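Local coordinates for DNA helicase assembly protein (Enterobacteria phage T4, PDB 1C1K) that loads the replicative helicase onto fork DNA coated with single-stranded DNA-binding protein during phage replication, recombination and repair, at residues 108-113 and 205-210; 146-151 and 180-185; 160-165 and 188-193. All coordinates share one frame; numbering follows the deposited sequence.

The three contacts illustrate how sequence-distant helices of a mainly helical protein pack through largely apolar side chains. Interaction 3, between helices 158-168 and 181-196, lies nearest the middle of the chain, about 6 Å from its centre. Interaction 2 sits about 11 Å away, centre to centre, and uses an earlier part of helix 181-196, now against helix 146-152. Interaction 1, about 15 Å from interaction 3, centre to centre, joins helix 109-126 to the C-terminal helix 201-216 and thereby brackets the other two along the chain. Phe-113 and Phe-208 reach Leu-163 and Leu-164, while Leu-151 touches Phe-161, so interaction 3 connects the other two through packing. Interactions 1 and 2 do not touch.

Interaction 1. Residues 108-113 and 205-210; sequences QIKFKF and KNVFIE
Val-207 of the C-terminal helix 201-216 sets its two methyl groups against Phe-113 and Lys-110, which lie near the start of helix 109-126. The contact is plain helix-to-helix packing in the mainly alpha-helical two-domain fold of this helicase loader, and it brings the last helix of the chain against one that begins near the middle of the sequence. Val-207 gives a compact example of how a branched residue can serve two neighbours. Its CB points toward the facing helix and lies 4.2 Å from CE2 of Phe-113. From there the branches part. CG1, placed anti to the backbone N (chi1 175°), runs to the phenyl ring and comes within 3.8 Å of CD2 of Phe-113, with CE2 of the same ring only slightly farther off. The methyl meets the ring obliquely. CG2, beside the backbone N, turns instead to the end of Lys-110.

The lysine stands one turn before Phe-113. Its chain leaves the helix extended and then bends at chi3 and chi4, and this bend carries CE and NZ over to the valine. The ammonium end therefore lies beside a methyl group, at the partly exposed side of the contact; the Lys-110 side chain is about 5 Å from a bound iridium ion. Phe-113 is the buried member: its ring also packs on Thr-160 and Leu-163 of helix 158-168, and Met-1 touches both Phe-113 and Lys-110. At the outer end of the contact, CG2 of Val-207 approaches NZ of Lys-110 to 3.7 Å and CE of Lys-110 to 4.1 Å.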
loop_
_atom_site.group_PDB
_atom_site.type_symbol
_atom_site.label_atom_id
_atom_site.label_comp_id
_atom_site.label_asym_id
_atom_site.label_seq_id
_atom_site.Cartn_x
_atom_site.Cartn_y
_atom_site.Cartn_z
ATOM N N GLN A 108 12.431 1.772 7.187
ATOM C CA GLN A 108 13.547 1.147 6.480
ATOM C C GLN A 108 13.164 0.735 5.060
ATOM O O GLN A 108 13.626 -0.287 4.554
ATOM C CB GLN A 108 14.032 -0.083 7.255
ATOM C CG GLN A 108 12.917 -0.990 7.767
ATOM C CD GLN A 108 13.382 -1.916 8.887
ATOM O OE1 GLN A 108 14.577 -2.020 9.168
ATOM N NE2 GLN A 108 12.433 -2.592 9.529
ATOM N N ILE A 109 12.330 1.546 4.419
ATOM C CA ILE A 109 11.858 1.263 3.067
ATOM C C ILE A 109 12.940 1.066 1.997
ATOM O O ILE A 109 12.828 0.165 1.164
ATOM C CB ILE A 109 10.877 2.370 2.593
ATOM C CG1 ILE A 109 10.246 1.974 1.258
ATOM C CG2 ILE A 109 11.604 3.701 2.477
ATOM C CD1 ILE A 109 8.800 2.394 1.126
ATOM N N LYS A 110 13.981 1.890 2.012
ATOM C CA LYS A 110 15.037 1.761 1.012
ATOM C C LYS A 110 15.782 0.441 1.156
ATOM O O LYS A 110 16.055 -0.235 0.161
ATOM C CB LYS A 110 16.026 2.920 1.114
ATOM C CG LYS A 110 17.007 2.972 -0.047
ATOM C CD LYS A 110 18.016 4.096 0.136
ATOM C CE LYS A 110 18.068 5.012 -1.077
ATOM N NZ LYS A 110 16.760 5.082 -1.785
ATOM N N PHE A 111 16.114 0.076 2.391
ATOM C CA PHE A 111 16.819 -1.175 2.647
ATOM C C PHE A 111 15.923 -2.347 2.265
ATOM O O PHE A 111 16.389 -3.333 1.696
ATOM C CB PHE A 111 17.209 -1.274 4.124
ATOM C CG PHE A 111 18.367 -0.391 4.512
ATOM C CD1 PHE A 111 18.626 -0.117 5.854
ATOM C CD2 PHE A 111 19.207 0.158 3.542
ATOM C CE1 PHE A 111 19.707 0.690 6.227
ATOM C CE2 PHE A 111 20.291 0.966 3.905
ATOM C CZ PHE A 111 20.540 1.230 5.251
ATOM N N LYS A 112 14.634 -2.241 2.572
ATOM C CA LYS A 112 13.699 -3.304 2.236
ATOM C C LYS A 112 13.556 -3.420 0.719
ATOM O O LYS A 112 13.423 -4.518 0.191
ATOM C CB LYS A 112 12.330 -3.042 2.877
ATOM C CG LYS A 112 11.180 -3.854 2.277
ATOM C CD LYS A 112 11.312 -5.352 2.559
ATOM C CE LYS A 112 10.034 -6.095 2.187
ATOM N NZ LYS A 112 10.231 -7.573 2.192
ATOM N N PHE A 113 13.581 -2.282 0.027
ATOM C CA PHE A 113 13.473 -2.265 -1.435
ATOM C C PHE A 113 14.680 -3.025 -2.001
ATOM O O PHE A 113 14.539 -3.901 -2.856
ATOM C CB PHE A 113 13.464 -0.808 -1.933
ATOM C CG PHE A 113 13.258 -0.656 -3.419
ATOM C CD1 PHE A 113 12.359 -1.464 -4.112
ATOM C CD2 PHE A 113 13.946 0.329 -4.122
ATOM C CE1 PHE A 113 12.145 -1.287 -5.490
ATOM C CE2 PHE A 113 13.738 0.513 -5.502
ATOM C CZ PHE A 113 12.838 -0.294 -6.178
ATOM N N LYS A 205 14.730 3.917 -9.756
ATOM C CA LYS A 205 15.386 3.251 -10.880
ATOM C C LYS A 205 16.882 3.069 -10.609
ATOM O O LYS A 205 17.432 1.992 -10.845
ATOM C CB LYS A 205 15.206 4.070 -12.158
ATOM C CG LYS A 205 15.672 3.360 -13.420
ATOM C CD LYS A 205 15.375 4.207 -14.645
ATOM C CE LYS A 205 15.634 3.441 -15.934
ATOM N NZ LYS A 205 17.087 3.201 -16.148
ATOM N N ASN A 206 17.532 4.127 -10.121
ATOM C CA ASN A 206 18.961 4.090 -9.809
ATOM C C ASN A 206 19.256 2.986 -8.799
ATOM O O ASN A 206 20.198 2.212 -8.966
ATOM C CB ASN A 206 19.427 5.430 -9.228
ATOM C CG ASN A 206 19.439 6.553 -10.259
ATOM O OD1 ASN A 206 19.304 6.319 -11.458
ATOM N ND2 ASN A 206 19.604 7.780 -9.787
ATOM N N VAL A 207 18.446 2.917 -7.746
ATOM C CA VAL A 207 18.628 1.896 -6.716
ATOM C C VAL A 207 18.478 0.507 -7.335
ATOM O O VAL A 207 19.263 -0.399 -7.052
ATOM C CB VAL A 207 17.605 2.070 -5.572
ATOM C CG1 VAL A 207 17.722 0.922 -4.579
ATOM C CG2 VAL A 207 17.841 3.403 -4.863
ATOM N N PHE A 208 17.471 0.349 -8.188
ATOM C CA PHE A 208 17.221 -0.920 -8.858
ATOM C C PHE A 208 18.440 -1.361 -9.688
ATOM O O PHE A 208 18.919 -2.485 -9.561
ATOM C CB PHE A 208 15.992 -0.778 -9.761
ATOM C CG PHE A 208 15.613 -2.036 -10.480
ATOM C CD1 PHE A 208 14.895 -3.037 -9.833
ATOM C CD2 PHE A 208 15.950 -2.206 -11.820
ATOM C CE1 PHE A 208 14.514 -4.191 -10.512
ATOM C CE2 PHE A 208 15.578 -3.353 -12.511
ATOM C CZ PHE A 208 14.857 -4.349 -11.858
ATOM N N ILE A 209 18.931 -0.461 -10.531
ATOM C CA ILE A 209 20.075 -0.745 -11.394
ATOM C C ILE A 209 21.324 -1.098 -10.588
ATOM O O ILE A 209 22.015 -2.070 -10.892
ATOM C CB ILE A 209 20.359 0.471 -12.324
ATOM C CG1 ILE A 209 19.200 0.635 -13.310
ATOM C CG2 ILE A 209 21.674 0.284 -13.085
ATOM C CD1 ILE A 209 19.341 1.824 -14.252
ATOM N N GLU A 210 21.602 -0.317 -9.552
ATOM C CA GLU A 210 22.767 -0.550 -8.711
ATOM C C GLU A 210 22.667 -1.878 -7.957
ATOM O O GLU A 210 23.654 -2.603 -7.820
ATOM C CB GLU A 210 22.921 0.599 -7.710
ATOM C CG GLU A 210 24.362 0.963 -7.384
ATOM C CD GLU A 210 25.131 1.445 -8.601
ATOM O OE1 GLU A 210 26.023 0.706 -9.070
ATOM O OE2 GLU A 210 24.846 2.563 -9.089
#

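Interaction 2. Residues 146-151 and 180-185; sequences YIFKLL and NLVWNN
Phe-148 and Trp-183 form a T-shaped (edge-to-face) aromatic pair that joins helix 146-152 to the first turn of helix 181-196. The indole presents the edge of its six-membered ring to a phenyl face: the planes stand at 89° and the centroids of the six-membered rings are 4.8 Å apart. CE3 of Trp-183 is the atom over the middle of the phenyl ring, 3.4 Å above its plane, while CZ3 of Trp-183 lies 3.5 Å from CD1 of Phe-148. Val-182 completes the first shell along the phenyl rim, where its carbonyl O lies 3.9 Å from CZ of Phe-148, near the ring plane. Its methyl CG1 is a looser neighbour of the same CZ.

Further contacts flank both rings. With CG anti to the backbone N (chi1 177°), Phe-148 extends toward helix 181-196, where Tyr-186 makes a second edge-to-face contact with it. The indole meets the ring of His-174 and packs on Leu-190, one of the residues of interaction 3. Its polar atom is satisfied within this largely buried setting: NE1 of Trp-183 is hydrogen-bonded to OD2 of Asp-175.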
loop_
_atom_site.group_PDB
_atom_site.type_symbol
_atom_site.label_atom_id
_atom_site.label_comp_id
_atom_site.label_asym_id
_atom_site.label_seq_id
_atom_site.Cartn_x
_atom_site.Cartn_y
_atom_site.Cartn_z
ATOM N N TYR A 146 5.268 -13.188 -12.708
ATOM C CA TYR A 146 6.084 -13.606 -11.584
ATOM C C TYR A 146 6.091 -12.513 -10.521
ATOM O O TYR A 146 5.961 -12.799 -9.329
ATOM C CB TYR A 146 7.512 -13.889 -12.042
ATOM C CG TYR A 146 7.693 -15.241 -12.694
ATOM C CD1 TYR A 146 8.230 -15.347 -13.976
ATOM C CD2 TYR A 146 7.358 -16.416 -12.015
ATOM C CE1 TYR A 146 8.436 -16.595 -14.569
ATOM C CE2 TYR A 146 7.559 -17.666 -12.596
ATOM C CZ TYR A 146 8.100 -17.744 -13.873
ATOM O OH TYR A 146 8.310 -18.974 -14.450
ATOM N N ILE A 147 6.223 -11.255 -10.940
ATOM C CA ILE A 147 6.264 -10.176 -9.960
ATOM C C ILE A 147 4.973 -10.096 -9.145
ATOM O O ILE A 147 5.014 -9.847 -7.935
ATOM C CB ILE A 147 6.611 -8.805 -10.628
ATOM C CG1 ILE A 147 7.098 -7.823 -9.555
ATOM C CG2 ILE A 147 5.411 -8.250 -11.395
ATOM C CD1 ILE A 147 8.405 -8.233 -8.880
ATOM N N PHE A 148 3.827 -10.314 -9.784
ATOM C CA PHE A 148 2.573 -10.288 -9.041
ATOM C C PHE A 148 2.531 -11.479 -8.086
ATOM O O PHE A 148 2.091 -11.357 -6.947
ATOM C CB PHE A 148 1.375 -10.354 -9.988
ATOM C CG PHE A 148 0.041 -10.401 -9.279
ATOM C CD1 PHE A 148 -0.204 -9.598 -8.167
ATOM C CD2 PHE A 148 -0.968 -11.252 -9.719
ATOM C CE1 PHE A 148 -1.431 -9.645 -7.507
ATOM C CE2 PHE A 148 -2.199 -11.305 -9.065
ATOM C CZ PHE A 148 -2.427 -10.496 -7.954
ATOM N N LYS A 149 2.997 -12.636 -8.555
ATOM C CA LYS A 149 3.007 -13.844 -7.734
ATOM C C LYS A 149 3.868 -13.647 -6.496
ATOM O O LYS A 149 3.537 -14.146 -5.419
ATOM C CB LYS A 149 3.534 -15.041 -8.539
ATOM C CG LYS A 149 2.499 -15.695 -9.435
ATOM C CD LYS A 149 3.113 -16.807 -10.272
ATOM C CE LYS A 149 2.145 -17.322 -11.326
ATOM N NZ LYS A 149 0.822 -17.675 -10.759
ATOM N N LEU A 150 4.971 -12.922 -6.650
ATOM C CA LEU A 150 5.866 -12.669 -5.529
ATOM C C LEU A 150 5.172 -11.780 -4.503
ATOM O O LEU A 150 5.358 -11.939 -3.293
ATOM C CB LEU A 150 7.161 -12.019 -6.019
ATOM C CG LEU A 150 8.076 -12.963 -6.814
ATOM C CD1 LEU A 150 9.257 -12.190 -7.387
ATOM C CD2 LEU A 150 8.553 -14.095 -5.907
ATOM N N LEU A 151 4.363 -10.841 -4.980
ATOM C CA LEU A 151 3.643 -9.971 -4.064
ATOM C C LEU A 151 2.610 -10.810 -3.317
ATOM O O LEU A 151 2.450 -10.683 -2.104
ATOM C CB LEU A 151 2.939 -8.849 -4.830
ATOM C CG LEU A 151 2.010 -7.960 -4.001
ATOM C CD1 LEU A 151 2.812 -7.224 -2.934
ATOM C CD2 LEU A 151 1.300 -6.982 -4.926
ATOM N N ASN A 180 -8.821 -10.429 -14.816
ATOM C CA ASN A 180 -8.680 -11.390 -13.728
ATOM C C ASN A 180 -9.103 -10.749 -12.412
ATOM O O ASN A 180 -8.600 -9.689 -12.043
ATOM C CB ASN A 180 -7.225 -11.856 -13.637
ATOM C CG ASN A 180 -7.030 -12.977 -12.639
ATOM O OD1 ASN A 180 -7.354 -14.135 -12.912
ATOM N ND2 ASN A 180 -6.495 -12.641 -11.473
ATOM N N LEU A 181 -10.029 -11.400 -11.712
ATOM C CA LEU A 181 -10.542 -10.905 -10.437
ATOM C C LEU A 181 -9.487 -10.821 -9.333
ATOM O O LEU A 181 -9.449 -9.854 -8.573
ATOM C CB LEU A 181 -11.696 -11.793 -9.970
ATOM C CG LEU A 181 -12.367 -11.386 -8.657
ATOM C CD1 LEU A 181 -13.868 -11.628 -8.764
ATOM C CD2 LEU A 181 -11.776 -12.185 -7.500
ATOM N N VAL A 182 -8.638 -11.837 -9.236
ATOM C CA VAL A 182 -7.601 -11.842 -8.214
ATOM C C VAL A 182 -6.639 -10.669 -8.413
ATOM O O VAL A 182 -6.240 -10.022 -7.446
ATOM C CB VAL A 182 -6.812 -13.168 -8.226
ATOM C CG1 VAL A 182 -5.628 -13.083 -7.283
ATOM C CG2 VAL A 182 -7.724 -14.309 -7.808
ATOM N N TRP A 183 -6.269 -10.387 -9.660
ATOM C CA TRP A 183 -5.364 -9.275 -9.920
ATOM C C TRP A 183 -6.079 -7.965 -9.635
ATOM O O TRP A 183 -5.532 -7.086 -8.977
ATOM C CB TRP A 183 -4.878 -9.267 -11.374
ATOM C CG TRP A 183 -4.328 -7.916 -11.780
ATOM C CD1 TRP A 183 -4.921 -7.005 -12.607
ATOM C CD2 TRP A 183 -3.122 -7.296 -11.305
ATOM N NE1 TRP A 183 -4.168 -5.856 -12.673
ATOM C CE2 TRP A 183 -3.057 -6.006 -11.885
ATOM C CE3 TRP A 183 -2.090 -7.703 -10.443
ATOM C CZ2 TRP A 183 -2.004 -5.121 -11.631
ATOM C CZ3 TRP A 183 -1.042 -6.819 -10.191
ATOM C CH2 TRP A 183 -1.009 -5.544 -10.783
ATOM N N ASN A 184 -7.301 -7.839 -10.143
ATOM C CA ASN A 184 -8.094 -6.630 -9.947
ATOM C C ASN A 184 -8.194 -6.245 -8.472
ATOM O O ASN A 184 -7.997 -5.084 -8.122
ATOM C CB ASN A 184 -9.501 -6.810 -10.523
ATOM C CG ASN A 184 -10.428 -5.652 -10.168
ATOM O OD1 ASN A 184 -10.158 -4.502 -10.516
ATOM N ND2 ASN A 184 -11.522 -5.953 -9.468
ATOM N N ASN A 185 -8.506 -7.212 -7.614
ATOM C CA ASN A 185 -8.625 -6.945 -6.182
ATOM C C ASN A 185 -7.346 -6.298 -5.651
ATOM O O ASN A 185 -7.393 -5.336 -4.877
ATOM C CB ASN A 185 -8.893 -8.243 -5.423
ATOM C CG ASN A 185 -10.117 -8.982 -5.940
ATOM O OD1 ASN A 185 -10.288 -10.175 -5.680
ATOM N ND2 ASN A 185 -10.976 -8.279 -6.671
#

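Interaction 3. Residues 160-165 and 188-193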
loop_
_atom_site.group_PDB
_atom_site.type_symbol
_atom_site.label_atom_id
_atom_site.label_comp_id
_atom_site.label_asym_id
_atom_site.label_seq_id
_atom_site.Cartn_x
_atom_site.Cartn_y
_atom_site.Cartn_z
ATOM N N THR A 160 7.467 -1.972 -2.446
ATOM C CA THR A 160 8.436 -2.408 -3.442
ATOM C C THR A 160 7.746 -2.531 -4.796
ATOM O O THR A 160 8.267 -2.064 -5.806
ATOM C CB THR A 160 9.062 -3.766 -3.065
ATOM O OG1 THR A 160 10.044 -3.562 -2.045
ATOM C CG2 THR A 160 9.728 -4.412 -4.283
ATOM N N PHE A 161 6.569 -3.144 -4.812
ATOM C CA PHE A 161 5.823 -3.305 -6.057
ATOM C C PHE A 161 5.556 -1.936 -6.686
ATOM O O PHE A 161 5.749 -1.739 -7.892
ATOM C CB PHE A 161 4.493 -4.019 -5.789
ATOM C CG PHE A 161 3.879 -4.645 -7.016
ATOM C CD1 PHE A 161 3.115 -3.881 -7.899
ATOM C CD2 PHE A 161 4.064 -6.003 -7.289
ATOM C CE1 PHE A 161 2.544 -4.459 -9.037
ATOM C CE2 PHE A 161 3.497 -6.592 -8.425
ATOM C CZ PHE A 161 2.735 -5.815 -9.299
ATOM N N ILE A 162 5.126 -0.978 -5.871
ATOM C CA ILE A 162 4.830 0.346 -6.393
ATOM C C ILE A 162 6.100 1.093 -6.783
ATOM O O ILE A 162 6.098 1.887 -7.720
ATOM C CB ILE A 162 3.979 1.154 -5.384
ATOM C CG1 ILE A 162 2.605 0.489 -5.248
ATOM C CG2 ILE A 162 3.794 2.591 -5.868
ATOM C CD1 ILE A 162 1.816 0.925 -4.027
ATOM N N LEU A 163 7.198 0.834 -6.085
ATOM C CA LEU A 163 8.456 1.484 -6.437
ATOM C C LEU A 163 8.909 0.964 -7.812
ATOM O O LEU A 163 9.332 1.739 -8.669
ATOM C CB LEU A 163 9.522 1.192 -5.370
ATOM C CG LEU A 163 9.513 2.140 -4.159
ATOM C CD1 LEU A 163 10.289 1.507 -3.014
ATOM C CD2 LEU A 163 10.114 3.484 -4.541
ATOM N N LEU A 164 8.813 -0.345 -8.020
ATOM C CA LEU A 164 9.196 -0.928 -9.301
ATOM C C LEU A 164 8.286 -0.350 -10.391
ATOM O O LEU A 164 8.742 0.011 -11.475
ATOM C CB LEU A 164 9.051 -2.452 -9.257
ATOM C CG LEU A 164 10.039 -3.225 -8.373
ATOM C CD1 LEU A 164 9.520 -4.633 -8.137
ATOM C CD2 LEU A 164 11.404 -3.266 -9.040
ATOM N N ASP A 165 6.997 -0.260 -10.090
ATOM C CA ASP A 165 6.020 0.272 -11.032
ATOM C C ASP A 165 6.341 1.692 -11.496
ATOM O O ASP A 165 6.058 2.052 -12.646
ATOM C CB ASP A 165 4.628 0.259 -10.401
ATOM C CG ASP A 165 3.583 0.916 -11.286
ATOM O OD1 ASP A 165 3.094 0.234 -12.212
ATOM O OD2 ASP A 165 3.253 2.104 -11.055
ATOM N N ILE A 188 -6.658 -2.700 -7.277
ATOM C CA ILE A 188 -7.415 -1.606 -6.692
ATOM C C ILE A 188 -6.591 -1.019 -5.545
ATOM O O ILE A 188 -6.436 0.197 -5.449
ATOM C CB ILE A 188 -8.786 -2.091 -6.162
ATOM C CG1 ILE A 188 -9.712 -2.395 -7.340
ATOM C CG2 ILE A 188 -9.413 -1.025 -5.255
ATOM C CD1 ILE A 188 -10.969 -3.133 -6.949
ATOM N N LYS A 189 -6.049 -1.883 -4.688
ATOM C CA LYS A 189 -5.241 -1.420 -3.558
ATOM C C LYS A 189 -3.933 -0.804 -4.036
ATOM O O LYS A 189 -3.491 0.216 -3.517
ATOM C CB LYS A 189 -4.926 -2.573 -2.599
ATOM C CG LYS A 189 -6.124 -3.426 -2.213
ATOM C CD LYS A 189 -6.939 -2.779 -1.104
ATOM C CE LYS A 189 -7.847 -3.794 -0.427
ATOM N NZ LYS A 189 -7.339 -5.179 -0.640
ATOM N N LEU A 190 -3.308 -1.429 -5.028
ATOM C CA LEU A 190 -2.048 -0.923 -5.553
ATOM C C LEU A 190 -2.193 0.493 -6.111
ATOM O O LEU A 190 -1.389 1.377 -5.820
ATOM C CB LEU A 190 -1.517 -1.867 -6.636
ATOM C CG LEU A 190 -0.913 -3.169 -6.103
ATOM C CD1 LEU A 190 -0.803 -4.181 -7.237
ATOM C CD2 LEU A 190 0.459 -2.894 -5.506
ATOM N N LYS A 191 -3.226 0.712 -6.916
ATOM C CA LYS A 191 -3.435 2.030 -7.487
ATOM C C LYS A 191 -3.806 3.048 -6.413
ATOM O O LYS A 191 -3.364 4.194 -6.459
ATOM C CB LYS A 191 -4.510 1.969 -8.569
ATOM C CG LYS A 191 -4.058 1.201 -9.810
ATOM C CD LYS A 191 -4.900 1.570 -11.033
ATOM C CE LYS A 191 -6.288 0.955 -10.962
ATOM N NZ LYS A 191 -6.253 -0.532 -10.931
ATOM N N ALA A 192 -4.612 2.627 -5.442
ATOM C CA ALA A 192 -5.015 3.534 -4.371
ATOM C C ALA A 192 -3.797 3.972 -3.557
ATOM O O ALA A 192 -3.620 5.159 -3.279
ATOM C CB ALA A 192 -6.042 2.858 -3.471
ATOM N N TYR A 193 -2.954 3.010 -3.182
ATOM C CA TYR A 193 -1.753 3.304 -2.403
ATOM C C TYR A 193 -0.781 4.147 -3.234
ATOM O O TYR A 193 -0.114 5.038 -2.719
ATOM C CB TYR A 193 -1.094 1.994 -1.969
ATOM C CG TYR A 193 -0.073 2.096 -0.841
ATOM C CD1 TYR A 193 -0.022 3.213 0.010
ATOM C CD2 TYR A 193 0.840 1.067 -0.625
ATOM C CE1 TYR A 193 0.918 3.290 1.040
ATOM C CE2 TYR A 193 1.781 1.135 0.401
ATOM C CZ TYR A 193 1.816 2.245 1.227
ATOM O OH TYR A 193 2.763 2.303 2.227
#
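At the crossing of helices 158-168 and 181-196, deep within the protein, the two backbones come nearest at Leu-190 and Ile-162, their CA atoms 7.0 Å apart. The two segments cross at -70°, with their axes 10.4 Å apart at closest approach, so contact is concentrated in four side chains around the crossing point.

Both methyls of Leu-190 meet Phe-161, and CD2 also meets Ile-162. CD2 of Leu-190 lies 3.7 Å from CD1 of Phe-161 and 4.0 Å from CG1 of Ile-162, while CD1 of Leu-190 lies 3.8 Å from CE1 of Phe-161. The leucine meets the phenyl ring obliquely, its side chain running at about a right angle to that of Phe-161, but it slides past Ile-162 in the opposite direction.

This is core packing between helices of the mainly alpha-helical fold, and all four participants are buried. Ile-162 extends from the other helix with CG1 beside the backbone N (chi1 -66°) and CD1 continuing outward (chi2 164°). That extension brings the terminal methyl against both the backbone of Leu-190 and the ring of Tyr-193: CD1 of Ile-162 is 3.7 Å from O of Leu-190 and 3.5 Å from CD2 of Tyr-193. It meets the tyrosine ring obliquely.

Polar bonds also link the two helices near the crossing. The hydroxyl of Tyr-193 is hydrogen-bonded to Glu-159, which ties the far end of that ring back to helix 158-168, and a salt bridge between Asp-165 and Arg-194 links the same two helices. Ile-162 also packs against Leu-197 and Ile-199 of strand 197-199.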